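Local coordinates for protein UDP-glucose 6-dehydrogenase (Pyrobaculum islandicum, PDB 3VTF) that binds UDP-glucose and probably catalyses its NAD-dependent oxidation to UDP-glucuronate, at residues 145-150 and 227-232; 369-374 and 386-391. All blocks are in the same frame, centred on the assembly; numbering follows the deposited sequence.

Overall arrangement
Both contacts are largely buried, but they lie on opposite sides of the chain's centre, with nearest atoms about 21 Å apart, and share no helix or strand. Interaction 1 sits beside the sugar of UDP-glucose. It sets a loop of the NAD-binding domain against the long helix 221-251, and no hydrogen bond joins its two segments. Packing around Y229, including one backbone carbonyl at its ring edge, holds it, while K228 and N232 turn their polar ends to the ligand. Interaction 2 is away from the annotated sites, in the UDP-binding domain. Backbone hydrogen bonds join its two neighbouring strands, valines and tyrosines pack around them, and T389, at its exposed border, meets a water.

Interaction 1. Residues 145-150 and 227-232; sequences TVPPGT and VKYASN. With UPG (uridine-5'-diphosphate-glucose), chain B.
T145 and K228 meet beside the sugar end of the UDP-glucose site, where the loop after strand 139-142 comes against helix 221-251. T145 is also a predicted NAD(+)-binding residue. Its OG1 lies 3.4 Å from CE of K228, and the two side chains cross at about a right angle. The other branch of T145 serves Y229. With CG2 anti to the backbone N (OG1 chi1 -61°), the methyl sits over one face of the Y229 ring. This is a CH-pi contact, CG2 being 4.1 Å from the ring centroid. The carbonyl of V146 comes to the ring's edge, with O 3.1 Å from CE2 of Y229. P147 and P148 also pack on Y229, P148 with CD 4.1 Å from CD2 of Y229. L252 of the second subunit touches P148. The loop then makes a type II turn from P147 to T150. There P147 O accepts from both N and OG1 of T150.

K228 leaves the helix with CG anti to the backbone N, bends once at chi2 and runs on extended to the ligand. Its NZ bonds O6' of UDP-glucose at 2.8 Å. N232, one turn on, reaches the same O6' from ND2 at 2.9 Å, in a nearly straight bond (167°). NZ of K228 also bonds OD1 of N232 at 3.0 Å, from above the carbonyl plane, which ties the two ligand-binding side chains together. An alanine in place of K228 is likely to leave O6' with one donor fewer and OD1 of N232 without the ammonium that bonds it.

E175 O is a further partner of K228 NZ. Helix 285-298 lies beside both helix 221-251 and the loop after strand 139-142: its D288 bonds ND2 of N232, and its F295 packs on P147 and P148.

Interaction 2. Residues 369-374 and 386-391; sequences VYVHDP and DSVTYV
V388 meets V369 and V371 across the contact. Its CG1 lies 3.7 Å from CG1 of V369. The other methyl, CG2, is 3.9 Å from CG2 of V371, and those two side chains cross at about a right angle. The same CG2 also rests over one face of the Y390 ring, toward its rim.

T389 pairs with Y370 in parallel register. Its N donates to O of V369 at 3.0 Å, and its O accepts from N of V371 at 2.9 Å. The T389 side chain lies alongside that of Y370, pointing the same way, with CB near CD1 of the ring. A water bridges the two strands at this exposed border. It donates to V369 O and lies 2.6 Å from OG1 of T389.

Y390 turns to the other face of the sheet, beside V371. CG2 of V371 approaches CD2 of the Y390 ring at 3.6 Å. The hydroxyl of Y390 is bonded to G385 O, and R381 makes a cation-pi contact with its ring.

V391 adds a third backbone bond between the segments. Its N donates to O of V371 at 3.0 Å, almost straight (171°). With CG2 anti to the carbonyl carbon (CG1 chi1 -179°), that methyl meets the edge of the Y370 ring. The O of V391 lies in the plane of the H372 imidazole, at its edge, 3.1 Å from CD2 of H372. H372 also bonds Y413 through ND1.

Helix 377-384 links the two strands and packs through M377 on V371 and Y390. Strand 368-372, this helix and strand 389-390 thus form a beta-alpha-beta crossover. It sits at one border of a six-stranded parallel sheet with the 3-2-1-4-5-6 order characteristic of a Rossmann fold.

Interaction 1. Residues 145-150 and 227-232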
ATOM      1  N   THR A 145      -7.215 -17.209  11.868  1.00 17.95           N
ATOM      2  CA  THR A 145      -6.222 -16.920  10.900  1.00 17.97           C
ATOM      3  C   THR A 145      -5.246 -18.062  10.782  1.00 20.93           C
ATOM      4  O   THR A 145      -4.505 -18.334  11.739  1.00 20.75           O
ATOM      5  CB  THR A 145      -5.479 -15.577  11.285  1.00 19.39           C
ATOM      6  OG1 THR A 145      -6.507 -14.546  11.292  1.00 18.79           O
ATOM      7  CG2 THR A 145      -4.446 -15.248  10.160  1.00 16.03           C
ATOM      8  N   VAL A 146      -5.300 -18.766   9.649  1.00 18.03           N
ATOM      9  CA  VAL A 146      -4.545 -19.981   9.498  1.00 16.35           C
ATOM     10  C   VAL A 146      -3.849 -19.916   8.145  1.00 18.88           C
ATOM     11  O   VAL A 146      -4.359 -19.348   7.145  1.00 19.90           O
ATOM     12  CB  VAL A 146      -5.437 -21.245   9.515  1.00 16.83           C
ATOM     13  CG1 VAL A 146      -6.031 -21.543  10.873  1.00 16.27           C
ATOM     14  CG2 VAL A 146      -6.601 -21.128   8.442  1.00 14.95           C
ATOM     15  N   PRO A 147      -2.671 -20.515   8.051  1.00 19.96           N
ATOM     16  CA  PRO A 147      -1.979 -20.494   6.764  1.00 18.30           C
ATOM     17  C   PRO A 147      -2.796 -21.209   5.666  1.00 18.59           C
ATOM     18  O   PRO A 147      -3.568 -22.116   5.956  1.00 17.82           O
ATOM     19  CB  PRO A 147      -0.680 -21.259   7.037  1.00 23.20           C
ATOM     20  CG  PRO A 147      -0.470 -21.222   8.576  1.00 21.67           C
ATOM     21  CD  PRO A 147      -1.898 -21.098   9.161  1.00 19.11           C
ATOM     22  N   PRO A 148      -2.624 -20.813   4.410  1.00 16.75           N
ATOM     23  CA  PRO A 148      -3.388 -21.402   3.320  1.00 18.33           C
ATOM     24  C   PRO A 148      -3.149 -22.871   3.236  1.00 20.85           C
ATOM     25  O   PRO A 148      -1.988 -23.287   3.291  1.00 18.56           O
ATOM     26  CB  PRO A 148      -2.796 -20.702   2.063  1.00 20.57           C
ATOM     27  CG  PRO A 148      -2.400 -19.276   2.612  1.00 21.04           C
ATOM     28  CD  PRO A 148      -1.872 -19.582   4.006  1.00 18.06           C
ATOM     29  N   GLY A 149      -4.209 -23.663   3.076  1.00 20.46           N
ATOM     30  CA  GLY A 149      -4.058 -25.118   3.040  1.00 20.88           C
ATOM     31  C   GLY A 149      -4.550 -25.691   4.325  1.00 21.43           C
ATOM     32  O   GLY A 149      -4.847 -26.898   4.350  1.00 19.79           O
ATOM     33  N   THR A 150      -4.693 -24.882   5.402  1.00 17.01           N
ATOM     34  CA  THR A 150      -5.048 -25.490   6.713  1.00 18.09           C
ATOM     35  C   THR A 150      -6.483 -26.044   6.726  1.00 17.20           C
ATOM     36  O   THR A 150      -6.765 -27.088   7.370  1.00 18.14           O
ATOM     37  CB  THR A 150      -4.944 -24.410   7.847  1.00 18.51           C
ATOM     38  OG1 THR A 150      -3.590 -23.979   7.901  1.00 19.61           O
ATOM     39  CG2 THR A 150      -5.326 -24.912   9.228  1.00 18.49           C
ATOM     40  N   VAL A 227      -6.180 -14.382   1.278  1.00 19.11           N
ATOM     41  CA  VAL A 227      -6.728 -13.008   1.374  1.00 18.84           C
ATOM     42  C   VAL A 227      -6.510 -12.437   2.729  1.00 20.33           C
ATOM     43  O   VAL A 227      -6.176 -11.260   2.890  1.00 17.96           O
ATOM     44  CB  VAL A 227      -8.278 -12.984   1.071  1.00 18.38           C
ATOM     45  CG1 VAL A 227      -8.873 -11.629   1.410  1.00 20.24           C
ATOM     46  CG2 VAL A 227      -8.551 -13.272  -0.406  1.00 17.27           C
ATOM     47  N   LYS A 228      -6.694 -13.248   3.777  1.00 17.75           N
ATOM     48  CA  LYS A 228      -6.540 -12.733   5.108  1.00 17.85           C
ATOM     49  C   LYS A 228      -5.100 -12.289   5.392  1.00 19.99           C
ATOM     50  O   LYS A 228      -4.855 -11.183   6.055  1.00 16.67           O
ATOM     51  CB  LYS A 228      -6.921 -13.816   6.106  1.00 17.37           C
ATOM     52  CG  LYS A 228      -6.770 -13.455   7.579  1.00 18.88           C
ATOM     53  CD  LYS A 228      -7.384 -12.085   7.888  1.00 20.53           C
ATOM     54  CE  LYS A 228      -7.300 -11.812   9.382  1.00 22.02           C
ATOM     55  NZ  LYS A 228      -7.619 -10.370   9.619  1.00 27.17           N
ATOM     56  N   TYR A 229      -4.139 -13.127   4.997  1.00 18.45           N
ATOM     57  CA  TYR A 229      -2.710 -12.710   5.270  1.00 17.49           C
ATOM     58  C   TYR A 229      -2.320 -11.516   4.359  1.00 17.78           C
ATOM     59  O   TYR A 229      -1.645 -10.574   4.771  1.00 19.25           O
ATOM     60  CB  TYR A 229      -1.725 -13.875   4.924  1.00 17.45           C
ATOM     61  CG  TYR A 229      -1.629 -14.835   6.113  1.00 19.31           C
ATOM     62  CD1 TYR A 229      -0.919 -14.478   7.257  1.00 18.40           C
ATOM     63  CD2 TYR A 229      -2.384 -16.067   6.112  1.00 19.60           C
ATOM     64  CE1 TYR A 229      -0.871 -15.332   8.388  1.00 18.04           C
ATOM     65  CE2 TYR A 229      -2.384 -16.929   7.234  1.00 20.70           C
ATOM     66  CZ  TYR A 229      -1.593 -16.587   8.335  1.00 21.83           C
ATOM     67  OH  TYR A 229      -1.546 -17.447   9.403  1.00 21.73           O
ATOM     68  N   ALA A 230      -2.750 -11.560   3.101  1.00 18.40           N
ATOM     69  CA  ALA A 230      -2.412 -10.471   2.184  1.00 17.58           C
ATOM     70  C   ALA A 230      -3.000  -9.148   2.687  1.00 19.07           C
ATOM     71  O   ALA A 230      -2.325  -8.095   2.572  1.00 18.75           O
ATOM     72  CB  ALA A 230      -2.814 -10.781   0.765  1.00 17.61           C
ATOM     73  N   SER A 231      -4.218  -9.177   3.230  1.00 17.15           N
ATOM     74  CA  SER A 231      -4.796  -7.978   3.784  1.00 18.36           C
ATOM     75  C   SER A 231      -4.033  -7.504   5.029  1.00 18.40           C
ATOM     76  O   SER A 231      -3.763  -6.313   5.159  1.00 18.16           O
ATOM     77  CB  SER A 231      -6.297  -8.144   4.132  1.00 18.85           C
ATOM     78  OG  SER A 231      -6.959  -8.574   2.908  1.00 19.89           O
ATOM     79  N   ASN A 232      -3.828  -8.372   6.013  1.00 18.76           N
ATOM     80  CA  ASN A 232      -3.206  -7.906   7.265  1.00 20.81           C
ATOM     81  C   ASN A 232      -1.745  -7.486   7.041  1.00 21.53           C
ATOM     82  O   ASN A 232      -1.273  -6.463   7.624  1.00 20.17           O
ATOM     83  CB  ASN A 232      -3.214  -9.044   8.347  1.00 21.17           C
ATOM     84  CG  ASN A 232      -4.499  -8.988   9.242  1.00 22.25           C
ATOM     85  OD1 ASN A 232      -5.500  -8.445   8.814  1.00 21.10           O
ATOM     86  ND2 ASN A 232      -4.492  -9.626  10.405  1.00 17.11           N
TER
HETATM   87  N1  UPG B1001      -1.384   1.482  13.736  1.00 23.90           N
HETATM   88  C2  UPG B1001      -0.322   2.361  13.367  1.00 23.29           C
HETATM   89  N3  UPG B1001      -0.530   3.252  12.395  1.00 22.31           N
HETATM   90  C4  UPG B1001      -1.735   3.265  11.710  1.00 24.34           C
HETATM   91  C5  UPG B1001      -2.823   2.380  12.030  1.00 23.78           C
HETATM   92  C6  UPG B1001      -2.569   1.448  13.057  1.00 22.90           C
HETATM   93  O2  UPG B1001       0.803   2.336  13.958  1.00 22.06           O
HETATM   94  O4  UPG B1001      -1.870   4.098  10.753  1.00 22.33           O
HETATM   95  C1C UPG B1001      -1.047   0.513  14.805  1.00 22.68           C
HETATM   96  C2C UPG B1001      -2.073   0.597  15.918  1.00 25.70           C
HETATM   97  O2C UPG B1001      -1.711   1.546  16.919  1.00 23.54           O
HETATM   98  C3C UPG B1001      -2.054  -0.839  16.486  1.00 25.06           C
HETATM   99  C4C UPG B1001      -1.748  -1.717  15.272  1.00 21.74           C
HETATM  100  O4C UPG B1001      -1.297  -0.799  14.252  1.00 23.46           O
HETATM  101  O3C UPG B1001      -0.903  -0.989  17.359  1.00 24.60           O
HETATM  102  C5C UPG B1001      -2.983  -2.478  14.733  1.00 26.48           C
HETATM  103  O5C UPG B1001      -4.088  -1.566  14.736  1.00 26.47           O
HETATM  104  PA  UPG B1001      -5.604  -2.100  14.225  1.00 30.73           P
HETATM  105  O1A UPG B1001      -5.556  -2.522  12.721  1.00 25.13           O
HETATM  106  O2A UPG B1001      -6.665  -1.120  14.785  1.00 33.07           O
HETATM  107  O3A UPG B1001      -5.788  -3.310  15.273  1.00 29.60           O
HETATM  108  PB  UPG B1001      -6.427  -4.813  15.118  1.00 31.34           P
HETATM  109  O1B UPG B1001      -7.611  -4.892  16.047  1.00 32.13           O
HETATM  110  O2B UPG B1001      -5.128  -5.561  15.511  1.00 33.54           O
HETATM  111  O3B UPG B1001      -7.014  -5.061  13.656  1.00 28.67           O
HETATM  112  C1' UPG B1001      -6.236  -5.782  12.652  1.00 28.03           C
HETATM  113  C2' UPG B1001      -6.843  -5.451  11.306  1.00 26.37           C
HETATM  114  C3' UPG B1001      -8.222  -6.149  11.216  1.00 27.25           C
HETATM  115  C4' UPG B1001      -7.995  -7.662  11.444  1.00 28.37           C
HETATM  116  C5' UPG B1001      -7.481  -7.855  12.926  1.00 27.96           C
HETATM  117  C6' UPG B1001      -7.143  -9.300  13.355  1.00 27.79           C
HETATM  118  O2' UPG B1001      -7.014  -3.989  11.471  1.00 25.44           O
HETATM  119  O3' UPG B1001      -8.732  -5.894   9.923  1.00 25.38           O
HETATM  120  O4' UPG B1001      -9.289  -8.298  11.358  1.00 29.95           O
HETATM  121  O5' UPG B1001      -6.188  -7.187  12.895  1.00 31.91           O
HETATM  122  O6' UPG B1001      -6.721 -10.067  12.201  1.00 23.12           O

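Interaction 2. Residues 369-374 and 386-391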
ATOM      1  N   VAL A 369      11.052   4.215  35.600  1.00 38.60           N
ATOM      2  CA  VAL A 369       9.910   4.307  34.655  1.00 37.02           C
ATOM      3  C   VAL A 369       8.555   4.465  35.321  1.00 36.48           C
ATOM      4  O   VAL A 369       8.150   3.678  36.202  1.00 39.67           O
ATOM      5  CB  VAL A 369       9.872   3.034  33.772  1.00 32.62           C
ATOM      6  CG1 VAL A 369       8.696   3.039  32.801  1.00 34.48           C
ATOM      7  CG2 VAL A 369      11.159   2.932  33.033  1.00 33.59           C
ATOM      8  N   TYR A 370       7.842   5.474  34.866  1.00 29.00           N
ATOM      9  CA  TYR A 370       6.478   5.733  35.255  1.00 31.32           C
ATOM     10  C   TYR A 370       5.641   5.451  34.044  1.00 32.48           C
ATOM     11  O   TYR A 370       6.042   5.790  32.900  1.00 34.05           O
ATOM     12  CB  TYR A 370       6.319   7.199  35.633  1.00 30.63           C
ATOM     13  CG  TYR A 370       7.216   7.564  36.776  1.00 34.43           C
ATOM     14  CD1 TYR A 370       6.685   7.761  38.084  1.00 39.04           C
ATOM     15  CD2 TYR A 370       8.588   7.717  36.576  1.00 35.88           C
ATOM     16  CE1 TYR A 370       7.539   8.084  39.161  1.00 43.92           C
ATOM     17  CE2 TYR A 370       9.447   8.038  37.628  1.00 42.87           C
ATOM     18  CZ  TYR A 370       8.925   8.223  38.913  1.00 46.70           C
ATOM     19  OH  TYR A 370       9.836   8.575  39.878  1.00 50.65           O
ATOM     20  N   VAL A 371       4.459   4.896  34.254  1.00 31.80           N
ATOM     21  CA  VAL A 371       3.543   4.637  33.154  1.00 30.02           C
ATOM     22  C   VAL A 371       2.124   5.077  33.475  1.00 32.99           C
ATOM     23  O   VAL A 371       1.744   5.141  34.624  1.00 34.68           O
ATOM     24  CB  VAL A 371       3.525   3.142  32.763  1.00 31.18           C
ATOM     25  CG1 VAL A 371       4.924   2.649  32.470  1.00 28.82           C
ATOM     26  CG2 VAL A 371       2.863   2.311  33.840  1.00 29.06           C
ATOM     27  N   HIS A 372       1.356   5.393  32.447  1.00 28.46           N
ATOM     28  CA  HIS A 372      -0.065   5.610  32.572  1.00 31.65           C
ATOM     29  C   HIS A 372      -0.814   5.061  31.394  1.00 31.25           C
ATOM     30  O   HIS A 372      -0.296   5.038  30.289  1.00 28.94           O
ATOM     31  CB  HIS A 372      -0.389   7.093  32.703  1.00 29.69           C
ATOM     32  CG  HIS A 372      -1.861   7.399  32.612  1.00 31.85           C
ATOM     33  ND1 HIS A 372      -2.457   7.701  31.467  1.00 29.44           N
ATOM     34  CD2 HIS A 372      -2.845   7.419  33.579  1.00 29.02           C
ATOM     35  CE1 HIS A 372      -3.752   7.915  31.682  1.00 29.26           C
ATOM     36  NE2 HIS A 372      -3.989   7.740  32.973  1.00 30.45           N
ATOM     37  N   ASP A 373      -2.043   4.616  31.614  1.00 28.83           N
ATOM     38  CA  ASP A 373      -2.988   4.373  30.531  1.00 28.05           C
ATOM     39  C   ASP A 373      -4.381   4.592  31.065  1.00 31.22           C
ATOM     40  O   ASP A 373      -4.644   4.251  32.188  1.00 33.59           O
ATOM     41  CB  ASP A 373      -2.850   2.948  29.987  1.00 30.66           C
ATOM     42  CG  ASP A 373      -3.634   2.728  28.719  1.00 28.45           C
ATOM     43  OD1 ASP A 373      -3.065   2.883  27.637  1.00 29.68           O
ATOM     44  OD2 ASP A 373      -4.822   2.423  28.801  1.00 28.19           O
ATOM     45  N   PRO A 374      -5.304   5.125  30.287  1.00 34.59           N
ATOM     46  CA  PRO A 374      -6.631   5.261  30.903  1.00 32.94           C
ATOM     47  C   PRO A 374      -7.341   3.928  31.193  1.00 42.67           C
ATOM     48  O   PRO A 374      -8.256   3.924  32.027  1.00 32.85           O
ATOM     49  CB  PRO A 374      -7.440   6.020  29.829  1.00 31.43           C
ATOM     50  CG  PRO A 374      -6.351   6.801  29.045  1.00 35.40           C
ATOM     51  CD  PRO A 374      -5.261   5.719  28.941  1.00 31.36           C
ATOM     52  N   ASP A 386       5.811  -4.930  39.516  1.00 48.58           N
ATOM     53  CA  ASP A 386       6.307  -3.779  40.237  1.00 49.76           C
ATOM     54  C   ASP A 386       7.557  -3.150  39.581  1.00 45.91           C
ATOM     55  O   ASP A 386       8.233  -2.314  40.195  1.00 42.93           O
ATOM     56  CB  ASP A 386       6.648  -4.206  41.682  1.00 55.46           C
ATOM     57  CG  ASP A 386       7.665  -5.368  41.725  1.00 60.90           C
ATOM     58  OD1 ASP A 386       8.885  -5.166  41.458  1.00 59.84           O
ATOM     59  OD2 ASP A 386       7.236  -6.503  42.003  1.00 71.28           O
ATOM     60  N   SER A 387       7.938  -3.563  38.372  1.00 48.49           N
ATOM     61  CA  SER A 387       9.140  -2.959  37.794  1.00 41.63           C
ATOM     62  C   SER A 387       8.919  -1.454  37.365  1.00 38.28           C
ATOM     63  O   SER A 387       9.885  -0.693  37.203  1.00 35.83           O
ATOM     64  CB  SER A 387       9.685  -3.799  36.652  1.00 48.94           C
ATOM     65  OG  SER A 387       8.830  -3.716  35.519  1.00 58.74           O
ATOM     66  N   VAL A 388       7.670  -1.018  37.271  1.00 38.82           N
ATOM     67  CA  VAL A 388       7.399   0.420  37.006  1.00 39.97           C
ATOM     68  C   VAL A 388       6.460   0.981  38.070  1.00 42.13           C
ATOM     69  O   VAL A 388       5.734   0.220  38.716  1.00 40.39           O
ATOM     70  CB  VAL A 388       6.809   0.590  35.576  1.00 36.86           C
ATOM     71  CG1 VAL A 388       7.729  -0.108  34.557  1.00 32.73           C
ATOM     72  CG2 VAL A 388       5.445  -0.028  35.489  1.00 30.46           C
ATOM     73  N   THR A 389       6.419   2.305  38.188  1.00 38.80           N
ATOM     74  CA  THR A 389       5.371   2.979  38.937  1.00 36.46           C
ATOM     75  C   THR A 389       4.188   3.248  38.047  1.00 37.46           C
ATOM     76  O   THR A 389       4.335   3.839  36.947  1.00 38.76           O
ATOM     77  CB  THR A 389       5.892   4.314  39.566  1.00 34.46           C
ATOM     78  OG1 THR A 389       7.143   4.060  40.220  1.00 37.63           O
ATOM     79  CG2 THR A 389       4.862   4.977  40.534  1.00 36.44           C
ATOM     80  N   TYR A 390       3.008   2.853  38.533  1.00 36.26           N
ATOM     81  CA  TYR A 390       1.761   3.143  37.857  1.00 36.48           C
ATOM     82  C   TYR A 390       1.161   4.466  38.361  1.00 42.95           C
ATOM     83  O   TYR A 390       0.851   4.582  39.537  1.00 43.27           O
ATOM     84  CB  TYR A 390       0.786   2.001  38.059  1.00 40.59           C
ATOM     85  CG  TYR A 390       1.371   0.721  37.594  1.00 40.32           C
ATOM     86  CD1 TYR A 390       2.201   0.006  38.409  1.00 40.58           C
ATOM     87  CD2 TYR A 390       1.154   0.265  36.276  1.00 43.06           C
ATOM     88  CE1 TYR A 390       2.798  -1.178  37.963  1.00 44.94           C
ATOM     89  CE2 TYR A 390       1.762  -0.903  35.798  1.00 41.57           C
ATOM     90  CZ  TYR A 390       2.557  -1.648  36.656  1.00 43.72           C
ATOM     91  OH  TYR A 390       3.193  -2.795  36.230  1.00 38.48           O
ATOM     92  N   VAL A 391       0.935   5.435  37.470  1.00 38.95           N
ATOM     93  CA  VAL A 391       0.408   6.742  37.848  1.00 40.06           C
ATOM     94  C   VAL A 391      -1.045   6.919  37.407  1.00 38.88           C
ATOM     95  O   VAL A 391      -1.397   6.786  36.233  1.00 40.28           O
ATOM     96  CB  VAL A 391       1.313   7.876  37.281  1.00 41.44           C
ATOM     97  CG1 VAL A 391       0.807   9.254  37.671  1.00 40.32           C
ATOM     98  CG2 VAL A 391       2.719   7.699  37.794  1.00 40.41           C
TER
HETATM   99  O   HOH W   1       9.375   3.563  39.068  1.00 46.59           O